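Long-range contacts in putative exported protein (PDB 3FZX), which is of unknown function but binds calcium ions and probably belongs among lipid-handling proteins with a YmcC-like fold: residues 107-118 / 147-155; 156-164 / 210-218. All coordinates share one frame; numbering follows the deposited sequence.

How the contacts relate
Both contacts involve one antiparallel sheet that closes into a barrel, their centres about 19 Å apart, and they follow one another along the chain. Contact 1 lays the loop after strand 99-107 against strand 136-158, close to the calcium sites. Contact 2 takes up the end of that same strand, the turn beyond it and the start of strand 161-175, and sets them against strand 207-217, away from any annotated site. The two meet at Tyr-164, whose OH lies 2.7 Å from Thr-153 OG1, a probable hydrogen bond, and whose ring packs on Phe-112. Strand 136-158 thus takes loop packing along its later part and turn packing at its end.

Contact 1: residues 107-118 / 147-155; sequences NYPDAFSNPMNP and DREFVTTET
Phe-150 overlaps Met-116, a selenomethionine whose CB sits over one ring face, 3.9 Å from the centroid, in a CH-pi contact; SE lies obliquely to the ring, making this a Met-aromatic pair. The contact packs the loop that follows strand 99-107 against strand 136-158 of the antiparallel barrel. With CG anti to the backbone N (chi1 177°), the Phe-150 ring reaches into the loop, where Ala-111 CB approaches CE1 at 3.8 Å and Pro-118 N lies at the ring edge. Beyond it, Thr-153 turns CG2 to Ala-111 CB, 4.1 Å away, while its OG1 probably shares a hydrogen bond with Tyr-164 OH. The classic bulge at Val-151 and Thr-152, opposite Lys-167, interrupts the strand just here, and Val-151 O meets Pro-118 CB at 3.6 Å. Pro-118 immediately precedes Gly-119, which with Asp-121 belongs to the calcium sites, and Phe-150 is backbone-bonded to Gly-119, so the packing joins the metal-binding loop to the barrel wall. At the other end, Arg-148 bends at chi3 (72°) and brings its guanidinium edge to the carbonyl of Asn-107, with Asp-125 O as a further acceptor for NH1. Its NH2 also lies over the centre of the Tyr-108 ring, a cation-pi contact with the planes 66° apart. Two nitrogens grip one oxygen: Asn-107 O accepts from NH2 of Arg-148 at 2.8 Å and from NH1 at 3.0 Å.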
loop_
_atom_site.group_PDB
_atom_site.type_symbol
_atom_site.label_atom_id
_atom_site.label_comp_id
_atom_site.label_asym_id
_atom_site.label_seq_id
_atom_site.Cartn_x
_atom_site.Cartn_y
_atom_site.Cartn_z
ATOM N N ASN A 107 5.904 -0.424 -8.280
ATOM C CA ASN A 107 5.650 -0.402 -9.720
ATOM C C ASN A 107 6.595 -1.313 -10.521
ATOM O O ASN A 107 7.738 -1.531 -10.121
ATOM C CB ASN A 107 5.735 1.033 -10.240
ATOM C CG ASN A 107 7.173 1.536 -10.300
ATOM O OD1 ASN A 107 7.928 1.458 -9.315
ATOM N ND2 ASN A 107 7.577 1.985 -11.463
ATOM N N TYR A 108 6.099 -1.867 -11.626
ATOM C CA TYR A 108 6.904 -2.710 -12.499
ATOM C C TYR A 108 6.711 -2.216 -13.910
ATOM O O TYR A 108 5.684 -2.487 -14.518
ATOM C CB TYR A 108 6.514 -4.192 -12.371
ATOM C CG TYR A 108 7.029 -4.789 -11.101
ATOM C CD1 TYR A 108 6.383 -4.559 -9.885
ATOM C CD2 TYR A 108 8.202 -5.532 -11.096
ATOM C CE1 TYR A 108 6.883 -5.070 -8.697
ATOM C CE2 TYR A 108 8.710 -6.050 -9.925
ATOM C CZ TYR A 108 8.056 -5.815 -8.720
ATOM O OH TYR A 108 8.573 -6.333 -7.549
ATOM N N PRO A 109 7.688 -1.459 -14.438
ATOM C CA PRO A 109 7.549 -0.966 -15.791
ATOM C C PRO A 109 7.498 -2.053 -16.846
ATOM O O PRO A 109 8.021 -3.175 -16.678
ATOM C CB PRO A 109 8.790 -0.107 -16.013
ATOM C CG PRO A 109 9.515 -0.042 -14.754
ATOM C CD PRO A 109 8.950 -1.045 -13.808
ATOM N N ASP A 110 6.873 -1.676 -17.948
ATOM C CA ASP A 110 6.664 -2.532 -19.093
ATOM C C ASP A 110 7.763 -2.243 -20.113
ATOM O O ASP A 110 7.606 -1.389 -20.987
ATOM C CB ASP A 110 5.276 -2.232 -19.662
ATOM C CG ASP A 110 4.923 -3.081 -20.849
ATOM O OD1 ASP A 110 5.760 -3.910 -21.289
ATOM O OD2 ASP A 110 3.778 -2.912 -21.317
ATOM N N ALA A 111 8.882 -2.943 -19.966
ATOM C CA ALA A 111 10.030 -2.842 -20.881
ATOM C C ALA A 111 9.630 -3.263 -22.281
ATOM O O ALA A 111 10.053 -2.668 -23.281
ATOM C CB ALA A 111 11.168 -3.732 -20.398
ATOM N N PHE A 112 8.773 -4.278 -22.314
ATOM C CA PHE A 112 8.351 -4.958 -23.539
ATOM C C PHE A 112 7.585 -4.041 -24.466
ATOM O O PHE A 112 7.621 -4.254 -25.665
ATOM C CB PHE A 112 7.500 -6.211 -23.226
ATOM C CG PHE A 112 8.089 -7.139 -22.158
ATOM C CD1 PHE A 112 9.142 -8.007 -22.457
ATOM C CD2 PHE A 112 7.548 -7.170 -20.857
ATOM C CE1 PHE A 112 9.671 -8.888 -21.462
ATOM C CE2 PHE A 112 8.077 -8.057 -19.856
ATOM C CZ PHE A 112 9.132 -8.913 -20.173
ATOM N N SER A 113 6.884 -3.041 -23.929
ATOM C CA SER A 113 6.230 -2.046 -24.768
ATOM C C SER A 113 7.034 -0.751 -24.766
ATOM O O SER A 113 7.196 -0.161 -25.812
ATOM C CB SER A 113 4.779 -1.801 -24.345
ATOM O OG SER A 113 4.638 -0.701 -23.460
ATOM N N ASN A 114 7.521 -0.306 -23.603
ATOM C CA ASN A 114 8.364 0.907 -23.480
ATOM C C ASN A 114 9.822 0.549 -23.216
ATOM O O ASN A 114 10.218 0.417 -22.061
ATOM C CB ASN A 114 7.853 1.776 -22.349
ATOM C CG ASN A 114 6.388 2.015 -22.461
ATOM O OD1 ASN A 114 5.794 1.736 -23.511
ATOM N ND2 ASN A 114 5.775 2.510 -21.384
ATOM N N PRO A 115 10.630 0.425 -24.285
ATOM C CA PRO A 115 11.988 -0.076 -24.151
ATOM C C PRO A 115 12.879 0.818 -23.310
ATOM O O PRO A 115 12.748 2.054 -23.309
ATOM C CB PRO A 115 12.491 -0.121 -25.594
ATOM C CG PRO A 115 11.785 0.990 -26.243
ATOM C CD PRO A 115 10.411 1.001 -25.625
HETATM N N MSE A 116 13.769 0.153 -22.594
HETATM C CA MSE A 116 14.669 0.779 -21.674
HETATM C C MSE A 116 16.068 0.406 -22.032
HETATM O O MSE A 116 16.300 -0.670 -22.541
HETATM C CB MSE A 116 14.353 0.286 -20.271
HETATM C CG MSE A 116 13.060 0.843 -19.778
HETATM SE SE MSE A 116 12.620 0.162 -18.031
HETATM C CE MSE A 116 11.970 -1.587 -18.512
ATOM N N ASN A 117 16.997 1.319 -21.790
ATOM C CA ASN A 117 18.412 1.027 -21.926
ATOM C C ASN A 117 18.936 0.459 -20.603
ATOM O O ASN A 117 18.458 0.830 -19.527
ATOM C CB ASN A 117 19.150 2.286 -22.347
ATOM C CG ASN A 117 18.786 2.711 -23.764
ATOM O OD1 ASN A 117 18.556 1.869 -24.623
ATOM N ND2 ASN A 117 18.726 4.011 -24.011
ATOM N N PRO A 118 19.886 -0.487 -20.673
ATOM C CA PRO A 118 20.534 -1.000 -19.466
ATOM C C PRO A 118 21.012 0.144 -18.577
ATOM O O PRO A 118 21.674 1.062 -19.057
ATOM C CB PRO A 118 21.727 -1.791 -20.013
ATOM C CG PRO A 118 21.329 -2.191 -21.381
ATOM C CD PRO A 118 20.335 -1.193 -21.886
ATOM N N ASP A 147 17.030 1.841 -5.621
ATOM C CA ASP A 147 17.908 1.909 -6.761
ATOM C C ASP A 147 17.665 0.749 -7.714
ATOM O O ASP A 147 18.581 0.204 -8.255
ATOM C CB ASP A 147 19.377 1.933 -6.300
ATOM C CG ASP A 147 19.758 3.242 -5.624
ATOM O OD1 ASP A 147 18.894 4.156 -5.483
ATOM O OD2 ASP A 147 20.935 3.372 -5.226
ATOM N N ARG A 148 16.413 0.393 -7.927
ATOM C CA ARG A 148 16.081 -0.629 -8.899
ATOM C C ARG A 148 16.424 -0.048 -10.289
ATOM O O ARG A 148 16.249 1.149 -10.545
ATOM C CB ARG A 148 14.597 -0.954 -8.812
ATOM C CG ARG A 148 14.165 -1.430 -7.447
ATOM C CD ARG A 148 12.693 -1.170 -7.199
ATOM N NE ARG A 148 11.890 -2.058 -7.988
ATOM C CZ ARG A 148 10.710 -1.786 -8.557
ATOM N NH1 ARG A 148 10.097 -0.599 -8.456
ATOM N NH2 ARG A 148 10.141 -2.760 -9.253
ATOM N N GLU A 149 16.957 -0.894 -11.160
ATOM C CA GLU A 149 17.306 -0.514 -12.518
ATOM C C GLU A 149 17.218 -1.696 -13.480
ATOM O O GLU A 149 17.398 -2.857 -13.113
ATOM C CB GLU A 149 18.709 0.074 -12.588
ATOM C CG GLU A 149 19.818 -0.914 -12.288
ATOM C CD GLU A 149 21.201 -0.263 -12.298
ATOM O OE1 GLU A 149 21.317 0.970 -12.421
ATOM O OE2 GLU A 149 22.179 -0.999 -12.195
ATOM N N PHE A 150 16.992 -1.338 -14.729
ATOM C CA PHE A 150 16.846 -2.266 -15.802
ATOM C C PHE A 150 18.213 -2.836 -16.183
ATOM O O PHE A 150 19.184 -2.096 -16.273
ATOM C CB PHE A 150 16.195 -1.537 -17.002
ATOM C CG PHE A 150 16.058 -2.378 -18.220
ATOM C CD1 PHE A 150 14.979 -3.244 -18.365
ATOM C CD2 PHE A 150 17.007 -2.305 -19.236
ATOM C CE1 PHE A 150 14.839 -4.029 -19.511
ATOM C CE2 PHE A 150 16.870 -3.081 -20.385
ATOM C CZ PHE A 150 15.779 -3.952 -20.515
ATOM N N VAL A 151 18.254 -4.143 -16.443
ATOM C CA VAL A 151 19.462 -4.837 -16.907
ATOM C C VAL A 151 19.296 -5.281 -18.370
ATOM O O VAL A 151 20.050 -4.871 -19.251
ATOM C CB VAL A 151 19.780 -6.056 -16.014
ATOM C CG1 VAL A 151 20.998 -6.815 -16.565
ATOM C CG2 VAL A 151 20.005 -5.604 -14.548
ATOM N N THR A 152 18.289 -6.100 -18.614
ATOM C CA THR A 152 18.025 -6.630 -19.929
ATOM C C THR A 152 16.647 -7.311 -19.972
ATOM O O THR A 152 15.915 -7.378 -18.945
ATOM C CB THR A 152 19.116 -7.662 -20.337
ATOM O OG1 THR A 152 18.971 -7.969 -21.723
ATOM C CG2 THR A 152 19.019 -8.979 -19.523
ATOM N N THR A 153 16.287 -7.795 -21.162
ATOM C CA THR A 153 15.175 -8.744 -21.288
ATOM C C THR A 153 15.766 -10.016 -21.866
ATOM O O THR A 153 16.670 -9.955 -22.696
ATOM C CB THR A 153 14.009 -8.231 -22.130
ATOM O OG1 THR A 153 14.434 -8.023 -23.483
ATOM C CG2 THR A 153 13.457 -6.914 -21.536
ATOM N N GLU A 154 15.305 -11.168 -21.385
ATOM C CA GLU A 154 15.868 -12.437 -21.815
ATOM C C GLU A 154 14.947 -13.565 -21.380
ATOM O O GLU A 154 14.122 -13.375 -20.483
ATOM C CB GLU A 154 17.267 -12.636 -21.211
ATOM C CG GLU A 154 17.267 -12.711 -19.672
ATOM C CD GLU A 154 18.654 -12.788 -19.034
ATOM O OE1 GLU A 154 19.676 -12.836 -19.739
ATOM O OE2 GLU A 154 18.714 -12.805 -17.790
ATOM N N THR A 155 15.102 -14.728 -22.022
ATOM C CA THR A 155 14.379 -15.940 -21.635
ATOM C C THR A 155 15.019 -16.559 -20.392
ATOM O O THR A 155 16.248 -16.562 -20.254
ATOM C CB THR A 155 14.327 -16.961 -22.783
ATOM O OG1 THR A 155 13.495 -16.418 -23.806
ATOM C CG2 THR A 155 13.728 -18.297 -22.351
#

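Contact 2: residues 156-164 / 210-218; sequences VNTPAGAFY and YSVLERIKK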
loop_
_atom_site.group_PDB
_atom_site.type_symbol
_atom_site.label_atom_id
_atom_site.label_comp_id
_atom_site.label_asym_id
_atom_site.label_seq_id
_atom_site.Cartn_x
_atom_site.Cartn_y
_atom_site.Cartn_z
ATOM N N VAL A 156 14.167 -17.005 -19.467
ATOM C CA VAL A 156 14.583 -17.662 -18.237
ATOM C C VAL A 156 13.908 -19.028 -18.228
ATOM O O VAL A 156 12.708 -19.121 -18.444
ATOM C CB VAL A 156 14.139 -16.882 -16.972
ATOM C CG1 VAL A 156 14.594 -17.622 -15.726
ATOM C CG2 VAL A 156 14.703 -15.426 -16.975
ATOM N N ASN A 157 14.676 -20.078 -17.981
ATOM C CA ASN A 157 14.144 -21.445 -17.983
ATOM C C ASN A 157 13.862 -21.848 -16.568
ATOM O O ASN A 157 14.730 -21.741 -15.730
ATOM C CB ASN A 157 15.172 -22.416 -18.543
ATOM C CG ASN A 157 15.351 -22.294 -20.023
ATOM O OD1 ASN A 157 14.436 -21.961 -20.765
ATOM N ND2 ASN A 157 16.544 -22.595 -20.470
ATOM N N THR A 158 12.660 -22.327 -16.298
ATOM C CA THR A 158 12.279 -22.704 -14.958
ATOM C C THR A 158 11.541 -24.053 -14.999
ATOM O O THR A 158 11.194 -24.553 -16.096
ATOM C CB THR A 158 11.335 -21.655 -14.313
ATOM O OG1 THR A 158 10.005 -21.857 -14.796
ATOM C CG2 THR A 158 11.786 -20.231 -14.600
ATOM N N PRO A 159 11.286 -24.647 -13.809
ATOM C CA PRO A 159 10.485 -25.887 -13.791
ATOM C C PRO A 159 9.068 -25.738 -14.364
ATOM O O PRO A 159 8.517 -26.718 -14.877
ATOM C CB PRO A 159 10.477 -26.274 -12.309
ATOM C CG PRO A 159 11.819 -25.766 -11.807
ATOM C CD PRO A 159 12.015 -24.447 -12.540
ATOM N N ALA A 160 8.504 -24.533 -14.299
ATOM C CA ALA A 160 7.199 -24.245 -14.917
ATOM C C ALA A 160 7.303 -23.973 -16.421
ATOM O O ALA A 160 6.300 -23.958 -17.099
ATOM C CB ALA A 160 6.479 -23.070 -14.204
ATOM N N GLY A 161 8.496 -23.758 -16.947
ATOM C CA GLY A 161 8.688 -23.498 -18.373
ATOM C C GLY A 161 9.670 -22.356 -18.619
ATOM O O GLY A 161 10.335 -21.872 -17.691
ATOM N N ALA A 162 9.761 -21.952 -19.884
ATOM C CA ALA A 162 10.648 -20.882 -20.336
ATOM C C ALA A 162 9.795 -19.635 -20.573
ATOM O O ALA A 162 8.799 -19.677 -21.310
ATOM C CB ALA A 162 11.401 -21.290 -21.620
ATOM N N PHE A 163 10.177 -18.536 -19.937
ATOM C CA PHE A 163 9.442 -17.279 -20.017
ATOM C C PHE A 163 10.372 -16.114 -20.388
ATOM O O PHE A 163 11.483 -16.000 -19.869
ATOM C CB PHE A 163 8.750 -17.023 -18.682
ATOM C CG PHE A 163 7.806 -18.112 -18.299
ATOM C CD1 PHE A 163 6.554 -18.211 -18.910
ATOM C CD2 PHE A 163 8.168 -19.069 -17.362
ATOM C CE1 PHE A 163 5.674 -19.258 -18.583
ATOM C CE2 PHE A 163 7.299 -20.121 -17.038
ATOM C CZ PHE A 163 6.054 -20.206 -17.633
ATOM N N TYR A 164 9.924 -15.266 -21.306
ATOM C CA TYR A 164 10.651 -14.054 -21.673
ATOM C C TYR A 164 10.382 -13.052 -20.572
ATOM O O TYR A 164 9.221 -12.753 -20.271
ATOM C CB TYR A 164 10.208 -13.517 -23.050
ATOM C CG TYR A 164 11.200 -12.539 -23.642
ATOM C CD1 TYR A 164 12.451 -12.979 -24.059
ATOM C CD2 TYR A 164 10.904 -11.189 -23.773
ATOM C CE1 TYR A 164 13.392 -12.112 -24.594
ATOM C CE2 TYR A 164 11.849 -10.291 -24.332
ATOM C CZ TYR A 164 13.089 -10.781 -24.739
ATOM O OH TYR A 164 14.052 -9.963 -25.282
ATOM N N TYR A 210 17.971 -17.689 -3.422
ATOM C CA TYR A 210 17.301 -17.455 -4.672
ATOM C C TYR A 210 15.962 -18.182 -4.692
ATOM O O TYR A 210 15.723 -19.123 -3.894
ATOM C CB TYR A 210 18.184 -17.855 -5.844
ATOM C CG TYR A 210 18.500 -19.323 -5.951
ATOM C CD1 TYR A 210 19.559 -19.870 -5.235
ATOM C CD2 TYR A 210 17.778 -20.156 -6.807
ATOM C CE1 TYR A 210 19.869 -21.185 -5.339
ATOM C CE2 TYR A 210 18.087 -21.513 -6.919
ATOM C CZ TYR A 210 19.139 -21.998 -6.174
ATOM O OH TYR A 210 19.476 -23.294 -6.224
ATOM N N SER A 211 15.091 -17.727 -5.584
ATOM C CA SER A 211 13.804 -18.352 -5.783
ATOM C C SER A 211 13.539 -18.504 -7.278
ATOM O O SER A 211 14.058 -17.735 -8.091
ATOM C CB SER A 211 12.713 -17.536 -5.085
ATOM O OG SER A 211 12.394 -16.370 -5.812
ATOM N N VAL A 212 12.765 -19.534 -7.634
ATOM C CA VAL A 212 12.454 -19.879 -9.013
ATOM C C VAL A 212 10.992 -20.335 -9.095
ATOM O O VAL A 212 10.511 -21.112 -8.265
ATOM C CB VAL A 212 13.358 -21.042 -9.536
ATOM C CG1 VAL A 212 13.140 -21.278 -11.035
ATOM C CG2 VAL A 212 14.839 -20.756 -9.247
ATOM N N LEU A 213 10.289 -19.835 -10.099
ATOM C CA LEU A 213 8.934 -20.269 -10.422
ATOM C C LEU A 213 8.936 -21.782 -10.585
ATOM O O LEU A 213 9.752 -22.337 -11.314
ATOM C CB LEU A 213 8.475 -19.612 -11.731
ATOM C CG LEU A 213 7.054 -19.945 -12.225
ATOM C CD1 LEU A 213 6.015 -19.499 -11.246
ATOM C CD2 LEU A 213 6.862 -19.338 -13.620
ATOM N N GLU A 214 8.017 -22.439 -9.893
ATOM C CA GLU A 214 7.943 -23.885 -9.857
ATOM C C GLU A 214 6.712 -24.441 -10.590
ATOM O O GLU A 214 6.798 -25.480 -11.218
ATOM C CB GLU A 214 7.942 -24.332 -8.376
ATOM C CG GLU A 214 7.712 -25.825 -8.109
ATOM C CD GLU A 214 8.816 -26.714 -8.621
ATOM O OE1 GLU A 214 9.893 -26.186 -8.941
ATOM O OE2 GLU A 214 8.631 -27.951 -8.652
ATOM N N ARG A 215 5.567 -23.771 -10.499
ATOM C CA ARG A 215 4.346 -24.307 -11.089
ATOM C C ARG A 215 3.294 -23.218 -11.363
ATOM O O ARG A 215 3.145 -22.288 -10.565
ATOM C CB ARG A 215 3.757 -25.356 -10.122
ATOM C CG ARG A 215 2.583 -26.153 -10.662
ATOM C CD ARG A 215 1.896 -26.994 -9.592
ATOM N NE ARG A 215 0.686 -27.629 -10.135
ATOM C CZ ARG A 215 -0.222 -28.330 -9.440
ATOM N NH1 ARG A 215 -0.094 -28.522 -8.126
ATOM N NH2 ARG A 215 -1.281 -28.845 -10.069
ATOM N N ILE A 216 2.595 -23.360 -12.498
ATOM C CA ILE A 216 1.442 -22.561 -12.871
ATOM C C ILE A 216 0.276 -23.541 -13.037
ATOM O O ILE A 216 0.388 -24.487 -13.792
ATOM C CB ILE A 216 1.687 -21.826 -14.210
ATOM C CG1 ILE A 216 2.820 -20.789 -14.070
ATOM C CG2 ILE A 216 0.421 -21.112 -14.673
ATOM C CD1 ILE A 216 3.375 -20.275 -15.396
ATOM N N LYS A 217 -0.813 -23.343 -12.306
ATOM C CA LYS A 217 -2.020 -24.179 -12.399
ATOM C C LYS A 217 -3.163 -23.213 -12.721
ATOM O O LYS A 217 -3.552 -22.396 -11.867
ATOM C CB LYS A 217 -2.292 -24.898 -11.071
ATOM C CG LYS A 217 -3.492 -25.867 -11.084
ATOM C CD LYS A 217 -3.947 -26.208 -9.667
ATOM C CE LYS A 217 -5.084 -27.236 -9.653
ATOM N NZ LYS A 217 -5.660 -27.454 -8.278
ATOM N N LYS A 218 -3.646 -23.258 -13.960
ATOM C CA LYS A 218 -4.769 -22.447 -14.396
ATOM C C LYS A 218 -6.015 -23.314 -14.307
ATOM O O LYS A 218 -6.548 -23.561 -13.211
ATOM C CB LYS A 218 -4.571 -21.957 -15.828
ATOM C CG LYS A 218 -3.348 -21.133 -16.010
ATOM C CD LYS A 218 -3.292 -20.596 -17.395
ATOM C CE LYS A 218 -2.103 -19.693 -17.552
ATOM N NZ LYS A 218 -2.100 -19.077 -18.898
ATOM O OXT LYS A 218 -6.516 -23.803 -15.319
#
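Strands 136-158 and 161-175 form a beta hairpin whose type I turn, Thr-158 to Gly-161, rests on strand 207-217, with Ala-160 and Arg-215 closest in the backbone, their CA atoms 4.8 Å apart. No hydrogen bond joins the two segments; the contact is mainly apolar packing between a hairpin end and a strand of the same antiparallel barrel that is not its neighbour in the sheet. Ala-160 points its methyl at Leu-213, CB to CG 3.7 Å, and Phe-163 crosses the same leucine at about a right angle. CG of Leu-213 lies anti to the backbone N (chi1 -179°), which turns the isobutyl group to the hairpin, CD2 3.5 Å from Phe-163 CE2. Ile-216 and Phe-163 reach toward each other, with Ile-216 CD1 3.5 Å from Phe-163 CZ, so two aliphatic tips meet neighbouring ring atoms. Ile-193 touches both Phe-163 and Leu-213, and Ile-19 of strand 18-25 lies against Leu-213 and Ile-216, extending the apolar cluster. Earlier on strand 207-217, Val-212 is crossed by Pro-159 at about a right angle, with Pro-159 CD 3.7 Å from Val-212 CG1, and Thr-158 slides past the same valine. Glu-214 starts away from the turn, but a bend at chi2 (66°) swings OE1 back alongside the Pro-159 ring. Together with Arg-215 it forms a classic beta bulge opposite Thr-20. Thr-158 also steadies the turn from within: Gly-161 O accepts from Thr-158 N at 2.7 Å and from Thr-158 OG1 at 2.9 Å, the hydroxyl tilted 15° from the carbonyl plane.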